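PDB 4N03: ABC-type branched-chain amino acid transport systems periplasmic component-like protein from Thermomonospora curvata, which probably serves as the substrate-binding component of an ABC transporter, holding a fatty acid, palmitic acid in this crystal, between its two lobes. Local coordinates for residues Y93-N97 and R118-M124; A102-G108 and M124-A130; F176-G181 and S229-Q234; A324-A328 and A342-E346. All blocks are in the same frame, centred on the assembly; numbering follows the deposited sequence. Where two conformers were deposited one is given.

Following the chain from the N terminus, helix 86-96 leads into strand 103-107, then helix 109-122 and strand 126-129. Interaction 1 joins the ends of the two helices and interaction 2 pairs the two strands; their segments alternate along the chain, so the loops they close cross, and both share Met124. Interaction 3 comes later, in series, closing a 47-residue excursion in the part of the fold built on the seven-stranded sheet; like interaction 2 it touches the palmitic acid. Interaction 4 closes the last and shortest loop, between helices 309-330 and 336-343, and returns to the region of interaction 2, where Phe125 packs on His343.

Interaction 1: Y93-N97 and R118-M124; sequences YTELN and RIESDKM
Tyr93 and Asp122 join the C-terminal ends of helices 86-96 and 109-122, neighbouring helices of the alpha/beta sandwich seen in periplasmic binding proteins. The polar part centres on one oxygen: Asp122 OD2 accepts from Tyr93 OH at 2.7 Å through its anti lone pair, the phenol ring and carboxylate lying nearly coplanar. Asn97 ND2 gives the same oxygen a second, almost straight bond of 2.9 Å, arriving on the syn side but 33° out of the carboxylate plane. In this conformer of Asn97 the two donors, meeting OD2 from different sides, would limit the turning of the carboxylate.

Aliphatic groups of 118-124 pack against the phenol ring. With CG anti to the backbone N (chi1 -178°), the Tyr93 ring reaches helix 109-122, where CE1 meets Arg118 CB at 3.6 Å and CE2 packs on Ile119 CG1. A phenylalanine here would probably keep much of this packing but leave Asp122 OD2 with Asn97 as its one remaining donor across the contact, and the carboxylate freer to turn. Past the Schellman motif at Lys123 that ends helix 109-122, selenomethionine Met124 bends at chi2 and chi3, placing its methyl CE 3.5 Å from Asn97 CA.

Interaction 2: A102-G108 and M124-A130; sequences AIPHFLG and MFTIPSA. With PLM (palmitic acid), chain B.
A beta bulge lies between the parallel bridges Ile103-Thr126 and Phe106-Pro128: the register slips by one residue where the first strand turns a corner at Pro104. Before the bulge, Ile103 N bonds Phe125 O at 2.9 Å, and Ile103 O receives Ile127 N. Beyond it, Ile127 O takes a longer bond from Phe106 N (3.3 Å), the donor standing 40° above the carbonyl plane, and Gly108 N closes the pairing on Ser129 O.

At the bulge, Ile127 CB packs against Pro104 O at 3.5 Å. The His105 ring presents its edge to Ser129, and a water joins His105 ND1 to Ile127 O; outside the pair, Thr40 engages His105 NE2 and Asn313 bonds Ser129 OG. At the C-terminal ends, Leu107 CG packs on palmitic acid C5, and Gly108 CA lies 3.5 Å from palmitic acid O2. The right-handed beta-alpha-beta crossover through helix 109-122, with ligand at the strand ends, is characteristic of the Rossmann-like lobes of periplasmic binding proteins.

Interaction 3: F176-G181 and S229-Q234; sequences FEGDYG and SAGPQQ. With PLM (palmitic acid), chain B.
Tyr180 OH donates to Ala230 O at 2.9 Å, the acceptor lying at the ring edge in the ring plane. The same ring turns a face to palmitic acid, whose C2 sits 3.6 Å from Tyr180 CD2, so one side chain joins the ligand to the 229-234 segment. CG stands opposite the backbone N (chi1 160°), and the phenol thereby extends from the start of helix 179-195 toward Ser229 and Ala230. A leucine in place of this tyrosine would probably leave Ala230 O without that hydroxyl donor and strip the aromatic face from the carboxyl end of the palmitic acid.

The Phe176 ring turns one face to Ala230: Ala230 CA is 3.6 Å from the ring centroid and only 9° off its normal, a CH-pi contact, while Ala230 CB rests near CE1 over the same face. The two segments leave the C-terminal ends of adjacent parallel strands 170-176 and 225-229 in the Rossmann-like lobe, and Phe176 N bonds Ser229 O at 2.9 Å, nearly along the C=O axis.

Further out, Gln234 bends at chi2 and sets its amide about perpendicular to the Phe176 ring. Gln234 OE1 lies 3.4 Å from Phe176 CZ at the ring edge; its hydrogen bond comes from Gly231 N, the N-cap of helix 232-244, while NE2 is held by Asp208 O. Ser229 OG is engaged by His173 and Ser254.

Interaction 4: A324-A328 and A342-E346; sequences ALEKA and AHRSE
The C-terminal end of helix 336-343 packs against helix 309-330 through Ala342, which meets Ala324, Lys327 and Ala328. Ala342 CB lies 3.3 Å from Ala324 O. Beside it, Ala324 CB touches His343 CB; the alanines at 324 and 342 let the two backbones come close, 4.7 Å between Ala324 CA and His343 CA. The His343 ring leads away, bonding Gln142 through NE2 and meeting the rings of Phe125 and Phe359.

A type I turn from His343, the last helical residue, to Glu346 ends the helix, and Ser345 OG folds back to donate to Ala342 O at 2.8 Å. In the conformer described, Lys327 runs extended alongside Ala342 before bending at chi4 (83°), which brings its ammonium between two waters, one linking it to Ala342 O. Glu346 OE1 accepts from Asn348 N, while OE2 is turned to Lys327. The direct salt bridge between Lys327 NZ and Glu346 OE2 is long, but the second water accepts from NZ at 2.7 Å and donates to OE2.

Interaction 1: Y93-N97 and R118-M124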
loop_
_atom_site.group_PDB
_atom_site.type_symbol
_atom_site.label_atom_id
_atom_site.label_comp_id
_atom_site.label_asym_id
_atom_site.label_seq_id
_atom_site.Cartn_x
_atom_site.Cartn_y
_atom_site.Cartn_z
ATOM N N TYR A 93 12.240 -12.817 7.613
ATOM C CA TYR A 93 12.472 -11.897 8.702
ATOM C C TYR A 93 13.616 -12.415 9.572
ATOM O O TYR A 93 14.508 -11.672 9.953
ATOM C CB TYR A 93 11.190 -11.673 9.517
ATOM C CG TYR A 93 11.390 -10.671 10.627
ATOM C CD1 TYR A 93 11.840 -11.086 11.873
ATOM C CD2 TYR A 93 11.267 -9.322 10.403
ATOM C CE1 TYR A 93 12.105 -10.160 12.874
ATOM C CE2 TYR A 93 11.516 -8.397 11.407
ATOM C CZ TYR A 93 11.934 -8.827 12.645
ATOM O OH TYR A 93 12.209 -7.899 13.607
ATOM N N THR A 94 13.599 -13.688 9.897
ATOM C CA THR A 94 14.614 -14.207 10.819
ATOM C C THR A 94 15.993 -14.232 10.152
ATOM O O THR A 94 17.002 -14.173 10.855
ATOM C CB THR A 94 14.251 -15.571 11.331
ATOM O OG1 THR A 94 14.226 -16.454 10.254
ATOM C CG2 THR A 94 12.920 -15.619 11.960
ATOM N N GLU A 95 16.046 -14.280 8.823
ATOM C CA GLU A 95 17.315 -14.196 8.082
ATOM C C GLU A 95 17.867 -12.781 7.983
ATOM O O GLU A 95 19.069 -12.573 7.705
ATOM C CB GLU A 95 17.110 -14.657 6.654
ATOM C CG GLU A 95 16.774 -16.101 6.420
ATOM C CD GLU A 95 16.648 -16.365 4.926
ATOM O OE1 GLU A 95 15.521 -16.266 4.354
ATOM O OE2 GLU A 95 17.701 -16.591 4.287
ATOM N N LEU A 96 17.002 -11.791 8.146
ATOM C CA LEU A 96 17.426 -10.419 7.998
ATOM C C LEU A 96 17.609 -9.737 9.327
ATOM O O LEU A 96 18.343 -8.762 9.374
ATOM C CB LEU A 96 16.362 -9.608 7.253
ATOM C CG LEU A 96 16.122 -9.943 5.801
ATOM C CD1 LEU A 96 14.931 -9.119 5.335
ATOM C CD2 LEU A 96 17.357 -9.632 5.000
ATOM N N ASN A 97 16.910 -10.158 10.399
ATOM C CA ASN A 97 16.665 -9.230 11.504
ATOM C C ASN A 97 17.896 -8.835 12.282
ATOM O O ASN A 97 17.928 -7.792 12.895
ATOM C CB ASN A 97 15.544 -9.698 12.444
ATOM C CG ASN A 97 15.892 -10.955 13.225
ATOM O OD1 ASN A 97 16.577 -11.839 12.728
ATOM N ND2 ASN A 97 15.371 -11.059 14.453
ATOM N N ARG A 118 7.797 -10.051 16.729
ATOM C CA ARG A 118 9.242 -9.949 16.592
ATOM C C ARG A 118 9.711 -8.509 16.269
ATOM O O ARG A 118 10.708 -8.041 16.799
ATOM C CB ARG A 118 9.718 -10.864 15.479
ATOM C CG ARG A 118 9.658 -12.338 15.831
ATOM C CD ARG A 118 10.158 -13.117 14.626
ATOM N NE ARG A 118 10.029 -14.552 14.791
ATOM C CZ ARG A 118 8.933 -15.249 14.528
ATOM N NH1 ARG A 118 7.819 -14.628 14.095
ATOM N NH2 ARG A 118 8.949 -16.584 14.692
ATOM N N ILE A 119 8.945 -7.827 15.435
ATOM C CA ILE A 119 9.242 -6.433 15.101
ATOM C C ILE A 119 9.278 -5.607 16.356
ATOM O O ILE A 119 10.181 -4.791 16.594
ATOM C CB ILE A 119 8.222 -5.899 14.079
ATOM C CG1 ILE A 119 8.568 -6.396 12.680
ATOM C CG2 ILE A 119 8.159 -4.381 14.089
ATOM C CD1 ILE A 119 7.451 -6.165 11.683
ATOM N N GLU A 120 8.286 -5.861 17.232
ATOM C CA GLU A 120 8.206 -5.084 18.467
ATOM C C GLU A 120 9.411 -5.391 19.388
ATOM O O GLU A 120 10.046 -4.480 19.939
ATOM C CB GLU A 120 6.904 -5.369 19.194
ATOM C CG GLU A 120 6.671 -4.450 20.383
ATOM C CD GLU A 120 6.185 -3.039 19.933
ATOM O OE1 GLU A 120 5.475 -2.937 18.887
ATOM O OE2 GLU A 120 6.487 -2.054 20.613
ATOM N N SER A 121 9.734 -6.677 19.507
ATOM C CA SER A 121 10.827 -7.094 20.360
ATOM C C SER A 121 12.153 -6.570 19.860
ATOM O O SER A 121 13.023 -6.161 20.614
ATOM C CB SER A 121 10.857 -8.617 20.442
ATOM O OG SER A 121 11.895 -9.050 21.303
ATOM N N ASP A 122 12.305 -6.572 18.544
ATOM C CA ASP A 122 13.543 -6.166 17.860
ATOM C C ASP A 122 13.652 -4.650 17.704
ATOM O O ASP A 122 14.705 -4.136 17.348
ATOM C CB ASP A 122 13.630 -6.839 16.492
ATOM C CG ASP A 122 13.902 -8.312 16.568
ATOM O OD1 ASP A 122 14.417 -8.799 17.612
ATOM O OD2 ASP A 122 13.646 -8.981 15.570
ATOM N N LYS A 123 12.580 -3.912 17.953
ATOM C CA LYS A 123 12.502 -2.472 17.710
ATOM C C LYS A 123 12.790 -2.138 16.239
ATOM O O LYS A 123 13.443 -1.143 15.916
ATOM C CB LYS A 123 13.432 -1.698 18.651
ATOM C CG LYS A 123 13.114 -1.932 20.128
ATOM C CD LYS A 123 14.033 -1.135 21.033
ATOM C CE LYS A 123 13.479 -0.941 22.434
ATOM N NZ LYS A 123 12.939 -2.149 23.116
HETATM N N MSE A 124 12.242 -2.937 15.341
HETATM C CA MSE A 124 12.557 -2.845 13.903
HETATM C C MSE A 124 11.625 -1.880 13.231
HETATM O O MSE A 124 10.455 -2.186 13.033
HETATM C CB MSE A 124 12.376 -4.242 13.294
HETATM C CG MSE A 124 12.763 -4.301 11.791
HETATM SE SE MSE A 124 14.669 -4.142 11.504
HETATM C CE MSE A 124 15.018 -6.090 11.678
#

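Interaction 2: A102-G108 and M124-A130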
loop_
_atom_site.group_PDB
_atom_site.type_symbol
_atom_site.label_atom_id
_atom_site.label_comp_id
_atom_site.label_asym_id
_atom_site.label_seq_id
_atom_site.Cartn_x
_atom_site.Cartn_y
_atom_site.Cartn_z
ATOM N N ALA A 102 16.705 -1.534 9.563
ATOM C CA ALA A 102 15.283 -1.258 9.401
ATOM C C ALA A 102 14.818 -2.002 8.154
ATOM O O ALA A 102 15.646 -2.447 7.341
ATOM C CB ALA A 102 15.061 0.237 9.248
ATOM N N ILE A 103 13.496 -2.084 8.005
ATOM C CA ILE A 103 12.818 -2.738 6.866
ATOM C C ILE A 103 11.894 -1.714 6.242
ATOM O O ILE A 103 10.720 -1.595 6.616
ATOM C CB ILE A 103 12.083 -4.002 7.269
ATOM C CG1 ILE A 103 13.083 -5.005 7.822
ATOM C CG2 ILE A 103 11.357 -4.549 6.068
ATOM C CD1 ILE A 103 12.425 -6.282 8.332
ATOM N N PRO A 104 12.405 -0.938 5.258
ATOM C CA PRO A 104 11.584 0.102 4.651
ATOM C C PRO A 104 10.599 -0.310 3.596
ATOM O O PRO A 104 9.870 0.508 3.086
ATOM C CB PRO A 104 12.610 1.045 4.053
ATOM C CG PRO A 104 13.754 0.152 3.684
ATOM C CD PRO A 104 13.827 -0.769 4.876
ATOM N N HIS A 105 10.572 -1.603 3.272
ATOM C CA HIS A 105 9.489 -2.160 2.464
ATOM C C HIS A 105 9.248 -3.577 2.897
ATOM O O HIS A 105 10.111 -4.430 2.781
ATOM C CB HIS A 105 9.811 -2.101 0.957
ATOM C CG HIS A 105 8.806 -2.823 0.113
ATOM N ND1 HIS A 105 7.452 -2.635 0.238
ATOM C CD2 HIS A 105 8.962 -3.746 -0.863
ATOM C CE1 HIS A 105 6.829 -3.441 -0.601
ATOM N NE2 HIS A 105 7.715 -4.115 -1.297
ATOM N N PHE A 106 8.043 -3.843 3.422
ATOM C CA PHE A 106 7.602 -5.185 3.781
ATOM C C PHE A 106 6.191 -5.314 3.181
ATOM O O PHE A 106 5.229 -4.697 3.680
ATOM C CB PHE A 106 7.570 -5.324 5.286
ATOM C CG PHE A 106 7.713 -6.749 5.761
ATOM C CD1 PHE A 106 7.068 -7.805 5.125
ATOM C CD2 PHE A 106 8.451 -7.025 6.871
ATOM C CE1 PHE A 106 7.227 -9.102 5.583
ATOM C CE2 PHE A 106 8.630 -8.320 7.315
ATOM C CZ PHE A 106 8.004 -9.370 6.679
ATOM N N LEU A 107 6.066 -6.056 2.088
ATOM C CA LEU A 107 4.796 -6.135 1.373
ATOM C C LEU A 107 3.847 -7.105 2.081
ATOM O O LEU A 107 4.223 -8.219 2.384
ATOM C CB LEU A 107 5.025 -6.627 -0.054
ATOM C CG LEU A 107 3.806 -6.524 -0.970
ATOM C CD1 LEU A 107 4.264 -6.162 -2.378
ATOM C CD2 LEU A 107 2.985 -7.799 -0.991
ATOM N N GLY A 108 2.603 -6.697 2.233
ATOM C CA GLY A 108 1.539 -7.620 2.560
ATOM C C GLY A 108 1.075 -7.631 4.007
ATOM O O GLY A 108 1.886 -7.733 4.915
HETATM N N MSE A 124 12.242 -2.937 15.341
HETATM C CA MSE A 124 12.557 -2.845 13.903
HETATM C C MSE A 124 11.625 -1.880 13.231
HETATM O O MSE A 124 10.455 -2.186 13.033
HETATM C CB MSE A 124 12.376 -4.242 13.294
HETATM C CG MSE A 124 12.763 -4.301 11.791
HETATM SE SE MSE A 124 14.669 -4.142 11.504
HETATM C CE MSE A 124 15.018 -6.090 11.678
ATOM N N PHE A 125 12.145 -0.721 12.805
ATOM C CA PHE A 125 11.331 0.198 12.042
ATOM C C PHE A 125 10.946 -0.429 10.745
ATOM O O PHE A 125 11.832 -0.812 9.963
ATOM C CB PHE A 125 12.103 1.525 11.822
ATOM C CG PHE A 125 11.373 2.575 11.041
ATOM C CD1 PHE A 125 9.993 2.722 11.110
ATOM C CD2 PHE A 125 12.084 3.449 10.205
ATOM C CE1 PHE A 125 9.343 3.693 10.381
ATOM C CE2 PHE A 125 11.406 4.438 9.524
ATOM C CZ PHE A 125 10.051 4.552 9.572
ATOM N N THR A 126 9.663 -0.581 10.473
ATOM C CA THR A 126 9.109 -1.289 9.360
ATOM C C THR A 126 8.100 -0.413 8.666
ATOM O O THR A 126 7.187 0.089 9.344
ATOM C CB THR A 126 8.484 -2.605 9.856
ATOM O OG1 THR A 126 9.445 -3.388 10.545
ATOM C CG2 THR A 126 7.946 -3.398 8.731
ATOM N N ILE A 127 8.218 -0.273 7.334
ATOM C CA ILE A 127 7.263 0.447 6.553
ATOM C C ILE A 127 6.576 -0.513 5.617
ATOM O O ILE A 127 7.128 -0.894 4.549
ATOM C CB ILE A 127 7.875 1.609 5.741
ATOM C CG1 ILE A 127 8.737 2.510 6.597
ATOM C CG2 ILE A 127 6.789 2.378 4.997
ATOM C CD1 ILE A 127 9.567 3.523 5.823
ATOM N N PRO A 128 5.393 -1.002 5.995
ATOM C CA PRO A 128 4.702 -1.948 5.102
ATOM C C PRO A 128 4.135 -1.318 3.834
ATOM O O PRO A 128 3.830 -0.143 3.787
ATOM C CB PRO A 128 3.528 -2.441 5.971
ATOM C CG PRO A 128 3.859 -2.057 7.362
ATOM C CD PRO A 128 4.639 -0.806 7.239
ATOM N N SER A 129 4.031 -2.138 2.797
ATOM C CA SER A 129 3.034 -1.899 1.696
ATOM C C SER A 129 1.862 -2.840 1.994
ATOM O O SER A 129 1.742 -3.979 1.555
ATOM C CB SER A 129 3.633 -2.116 0.320
ATOM O OG SER A 129 4.682 -1.223 0.077
ATOM N N ALA A 130 1.041 -2.369 2.928
ATOM C CA ALA A 130 0.014 -3.088 3.609
ATOM C C ALA A 130 -0.733 -2.081 4.482
ATOM O O ALA A 130 -0.100 -1.261 5.128
ATOM C CB ALA A 130 0.597 -4.158 4.466
HETATM C C1 PLM B . -2.202 -6.645 1.554
HETATM O O1 PLM B . -2.387 -5.689 2.352
HETATM O O2 PLM B . -1.873 -7.802 1.895
HETATM C C2 PLM B . -2.206 -6.346 0.072
HETATM C C3 PLM B . -0.775 -5.758 -0.296
HETATM C C4 PLM B . -0.703 -5.208 -1.702
HETATM C C5 PLM B . 0.657 -4.718 -2.061
HETATM C C6 PLM B . 0.854 -4.035 -3.432
HETATM C C7 PLM B . 0.666 -2.529 -3.305
HETATM C C8 PLM B . 0.642 -1.760 -4.597
HETATM C C9 PLM B . 0.766 -0.254 -4.462
HETATM C CA PLM B . -0.572 0.508 -4.322
HETATM C CB PLM B . -0.245 1.991 -3.885
HETATM C CC PLM B . -1.049 2.398 -2.616
HETATM C CD PLM B . -0.443 3.542 -1.830
HETATM C CE PLM B . -1.165 3.963 -0.557
HETATM C CF PLM B . -0.187 4.623 0.428
HETATM C CG PLM B . 0.036 6.108 0.201
HETATM O O HOH W 1 6.679 -0.204 1.815
#

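Interaction 3: F176-G181 and S229-Q234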
loop_
_atom_site.group_PDB
_atom_site.type_symbol
_atom_site.label_atom_id
_atom_site.label_comp_id
_atom_site.label_asym_id
_atom_site.label_seq_id
_atom_site.Cartn_x
_atom_site.Cartn_y
_atom_site.Cartn_z
ATOM N N PHE A 176 -10.041 -10.919 0.038
ATOM C CA PHE A 176 -9.056 -11.823 0.538
ATOM C C PHE A 176 -9.294 -11.993 2.046
ATOM O O PHE A 176 -9.238 -11.056 2.814
ATOM C CB PHE A 176 -7.640 -11.290 0.330
ATOM C CG PHE A 176 -7.013 -11.446 -1.035
ATOM C CD1 PHE A 176 -7.585 -12.130 -2.055
ATOM C CD2 PHE A 176 -5.764 -10.898 -1.245
ATOM C CE1 PHE A 176 -6.924 -12.275 -3.275
ATOM C CE2 PHE A 176 -5.093 -11.011 -2.459
ATOM C CZ PHE A 176 -5.688 -11.684 -3.459
ATOM N N GLU A 177 -9.479 -13.230 2.477
ATOM C CA GLU A 177 -9.679 -13.547 3.875
ATOM C C GLU A 177 -8.519 -13.012 4.720
ATOM O O GLU A 177 -7.341 -13.029 4.316
ATOM C CB GLU A 177 -9.857 -15.081 4.033
ATOM C CG GLU A 177 -8.653 -15.917 3.614
ATOM C CD GLU A 177 -8.667 -17.389 3.962
ATOM O OE1 GLU A 177 -9.710 -17.966 4.238
ATOM O OE2 GLU A 177 -7.569 -17.979 3.962
ATOM N N GLY A 178 -8.852 -12.538 5.924
ATOM C CA GLY A 178 -7.858 -12.093 6.863
ATOM C C GLY A 178 -7.614 -10.580 6.822
ATOM O O GLY A 178 -8.486 -9.809 6.458
ATOM N N ASP A 179 -6.421 -10.187 7.219
ATOM C CA ASP A 179 -6.090 -8.797 7.533
ATOM C C ASP A 179 -6.407 -7.779 6.485
ATOM O O ASP A 179 -6.765 -6.640 6.795
ATOM C CB ASP A 179 -4.522 -8.655 7.705
ATOM C CG ASP A 179 -4.038 -9.007 9.057
ATOM O OD1 ASP A 179 -4.844 -9.438 9.935
ATOM O OD2 ASP A 179 -2.858 -8.901 9.298
ATOM N N TYR A 180 -6.147 -8.110 5.214
ATOM C CA TYR A 180 -6.351 -7.136 4.125
ATOM C C TYR A 180 -7.849 -7.077 3.794
ATOM O O TYR A 180 -8.501 -6.060 4.043
ATOM C CB TYR A 180 -5.480 -7.508 2.908
ATOM C CG TYR A 180 -5.879 -6.931 1.579
ATOM C CD1 TYR A 180 -6.518 -5.714 1.429
ATOM C CD2 TYR A 180 -5.545 -7.602 0.414
ATOM C CE1 TYR A 180 -6.850 -5.205 0.177
ATOM C CE2 TYR A 180 -5.821 -7.084 -0.838
ATOM C CZ TYR A 180 -6.471 -5.908 -0.963
ATOM O OH TYR A 180 -6.769 -5.365 -2.207
ATOM N N GLY A 181 -8.403 -8.140 3.231
ATOM C CA GLY A 181 -9.785 -8.076 2.812
ATOM C C GLY A 181 -10.744 -7.847 3.947
ATOM O O GLY A 181 -11.739 -7.177 3.783
ATOM N N SER A 229 -11.417 -6.600 -2.806
ATOM C CA SER A 229 -10.157 -6.478 -2.096
ATOM C C SER A 229 -9.344 -7.706 -2.357
ATOM O O SER A 229 -9.469 -8.744 -1.726
ATOM C CB SER A 229 -10.394 -6.256 -0.604
ATOM O OG SER A 229 -11.242 -5.146 -0.382
ATOM N N ALA A 230 -8.548 -7.596 -3.423
ATOM C CA ALA A 230 -7.763 -8.711 -3.960
ATOM C C ALA A 230 -6.640 -8.072 -4.780
ATOM O O ALA A 230 -6.307 -6.891 -4.574
ATOM C CB ALA A 230 -8.645 -9.590 -4.789
ATOM N N GLY A 231 -6.008 -8.871 -5.635
ATOM C CA GLY A 231 -4.913 -8.395 -6.449
ATOM C C GLY A 231 -5.301 -8.286 -7.884
ATOM O O GLY A 231 -6.450 -8.453 -8.302
ATOM N N PRO A 232 -4.312 -7.930 -8.735
ATOM C CA PRO A 232 -4.586 -7.672 -10.140
ATOM C C PRO A 232 -5.247 -8.831 -10.881
ATOM O O PRO A 232 -6.189 -8.629 -11.632
ATOM C CB PRO A 232 -3.191 -7.342 -10.719
ATOM C CG PRO A 232 -2.414 -6.781 -9.565
ATOM C CD PRO A 232 -2.927 -7.569 -8.369
ATOM N N GLN A 233 -4.768 -10.048 -10.642
ATOM C CA GLN A 233 -5.330 -11.205 -11.323
ATOM C C GLN A 233 -6.816 -11.354 -11.057
ATOM O O GLN A 233 -7.633 -11.608 -11.962
ATOM C CB GLN A 233 -4.600 -12.469 -10.907
ATOM C CG GLN A 233 -5.256 -13.778 -11.324
ATOM C CD GLN A 233 -4.531 -14.975 -10.762
ATOM O OE1 GLN A 233 -4.267 -15.929 -11.478
ATOM N NE2 GLN A 233 -4.234 -14.945 -9.483
ATOM N N GLN A 234 -7.233 -11.197 -9.799
ATOM C CA GLN A 234 -8.643 -11.299 -9.429
ATOM C C GLN A 234 -9.439 -10.172 -10.047
ATOM O O GLN A 234 -10.580 -10.384 -10.478
ATOM C CB GLN A 234 -8.864 -11.361 -7.933
ATOM C CG GLN A 234 -8.345 -12.636 -7.302
ATOM C CD GLN A 234 -6.878 -12.655 -6.947
ATOM O OE1 GLN A 234 -6.244 -11.616 -6.846
ATOM N NE2 GLN A 234 -6.352 -13.856 -6.713
HETATM C C1 PLM B . -2.202 -6.645 1.554
HETATM O O1 PLM B . -2.387 -5.689 2.352
HETATM O O2 PLM B . -1.873 -7.802 1.895
HETATM C C2 PLM B . -2.206 -6.346 0.072
HETATM C C3 PLM B . -0.775 -5.758 -0.296
HETATM C C4 PLM B . -0.703 -5.208 -1.702
HETATM C C5 PLM B . 0.657 -4.718 -2.061
HETATM C C6 PLM B . 0.854 -4.035 -3.432
HETATM C C7 PLM B . 0.666 -2.529 -3.305
HETATM C C8 PLM B . 0.642 -1.760 -4.597
HETATM C C9 PLM B . 0.766 -0.254 -4.462
HETATM C CA PLM B . -0.572 0.508 -4.322
HETATM C CB PLM B . -0.245 1.991 -3.885
HETATM C CC PLM B . -1.049 2.398 -2.616
HETATM C CD PLM B . -0.443 3.542 -1.830
HETATM C CE PLM B . -1.165 3.963 -0.557
HETATM C CF PLM B . -0.187 4.623 0.428
HETATM C CG PLM B . 0.036 6.108 0.201
#

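Interaction 4: A324-A328 and A342-E346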
loop_
_atom_site.group_PDB
_atom_site.type_symbol
_atom_site.label_atom_id
_atom_site.label_comp_id
_atom_site.label_asym_id
_atom_site.label_seq_id
_atom_site.Cartn_x
_atom_site.Cartn_y
_atom_site.Cartn_z
ATOM N N ALA A 324 14.361 9.879 8.159
ATOM C CA ALA A 324 14.614 9.434 9.523
ATOM C C ALA A 324 16.086 9.145 9.732
ATOM O O ALA A 324 16.659 9.532 10.741
ATOM C CB ALA A 324 13.771 8.207 9.876
ATOM N N LEU A 325 16.744 8.532 8.738
ATOM C CA LEU A 325 18.157 8.242 8.871
ATOM C C LEU A 325 18.992 9.523 8.978
ATOM O O LEU A 325 19.923 9.592 9.756
ATOM C CB LEU A 325 18.669 7.415 7.682
ATOM C CG LEU A 325 18.223 5.944 7.604
ATOM C CD1 LEU A 325 18.463 5.379 6.216
ATOM C CD2 LEU A 325 18.969 5.134 8.653
ATOM N N GLU A 326 18.627 10.527 8.203
ATOM C CA GLU A 326 19.347 11.794 8.236
ATOM C C GLU A 326 19.196 12.490 9.594
ATOM O O GLU A 326 20.189 13.042 10.124
ATOM C CB GLU A 326 18.865 12.698 7.117
ATOM C CG GLU A 326 19.327 12.251 5.741
ATOM C CD GLU A 326 18.718 13.079 4.624
ATOM O OE1 GLU A 326 17.687 13.739 4.854
ATOM O OE2 GLU A 326 19.296 13.076 3.517
ATOM N N LYS A 327 18.004 12.469 10.181
ATOM C CA LYS A 327 17.800 13.081 11.497
ATOM C C LYS A 327 18.544 12.277 12.564
ATOM O O LYS A 327 19.185 12.830 13.479
ATOM C CB LYS A 327 16.310 13.159 11.826
ATOM C CG LYS A 327 15.480 14.260 11.160
ATOM C CD LYS A 327 14.026 14.138 11.619
ATOM C CE LYS A 327 13.040 14.916 10.776
ATOM N NZ LYS A 327 12.656 14.144 9.574
ATOM N N ALA A 328 18.483 10.947 12.478
ATOM C CA ALA A 328 19.211 10.114 13.424
ATOM C C ALA A 328 20.713 10.314 13.355
ATOM O O ALA A 328 21.404 10.373 14.360
ATOM C CB ALA A 328 18.829 8.670 13.216
ATOM N N ALA A 342 13.635 9.543 15.510
ATOM C CA ALA A 342 13.749 10.491 14.397
ATOM C C ALA A 342 12.494 10.422 13.533
ATOM O O ALA A 342 11.902 11.437 13.200
ATOM C CB ALA A 342 14.989 10.209 13.560
ATOM N N HIS A 343 12.052 9.207 13.186
ATOM C CA HIS A 343 10.857 9.066 12.377
ATOM C C HIS A 343 9.616 9.678 13.075
ATOM O O HIS A 343 8.849 10.434 12.503
ATOM C CB HIS A 343 10.579 7.580 12.090
ATOM C CG HIS A 343 9.304 7.388 11.356
ATOM N ND1 HIS A 343 9.045 7.918 10.116
ATOM C CD2 HIS A 343 8.149 6.809 11.769
ATOM C CE1 HIS A 343 7.807 7.624 9.763
ATOM N NE2 HIS A 343 7.239 6.949 10.759
ATOM N N ARG A 344 9.418 9.321 14.333
ATOM C CA ARG A 344 8.187 9.647 15.087
ATOM C C ARG A 344 8.184 11.076 15.576
ATOM O O ARG A 344 7.223 11.465 16.265
ATOM C CB ARG A 344 7.992 8.722 16.269
ATOM C CG ARG A 344 7.721 7.278 15.895
ATOM C CD ARG A 344 6.285 6.963 15.736
ATOM N NE ARG A 344 6.016 5.654 15.172
ATOM C CZ ARG A 344 5.139 5.436 14.211
ATOM N NH1 ARG A 344 4.425 6.397 13.703
ATOM N NH2 ARG A 344 4.930 4.197 13.794
ATOM N N SER A 345 9.232 11.840 15.284
ATOM C CA SER A 345 9.265 13.279 15.518
ATOM C C SER A 345 8.576 14.078 14.441
ATOM O O SER A 345 8.323 15.261 14.639
ATOM C CB SER A 345 10.688 13.752 15.770
ATOM O OG SER A 345 11.443 13.793 14.559
ATOM N N GLU A 346 8.188 13.438 13.338
ATOM C CA GLU A 346 7.627 14.166 12.172
ATOM C C GLU A 346 6.146 14.211 12.187
ATOM O O GLU A 346 5.462 13.168 11.970
ATOM C CB GLU A 346 8.127 13.454 10.899
ATOM C CG GLU A 346 7.605 14.034 9.607
ATOM C CD GLU A 346 7.965 15.485 9.448
ATOM O OE1 GLU A 346 7.178 16.367 9.789
ATOM O OE2 GLU A 346 9.080 15.786 8.958
HETATM O O HOH W 2 11.800 11.737 10.138
HETATM O O HOH W 3 10.618 14.004 7.876
#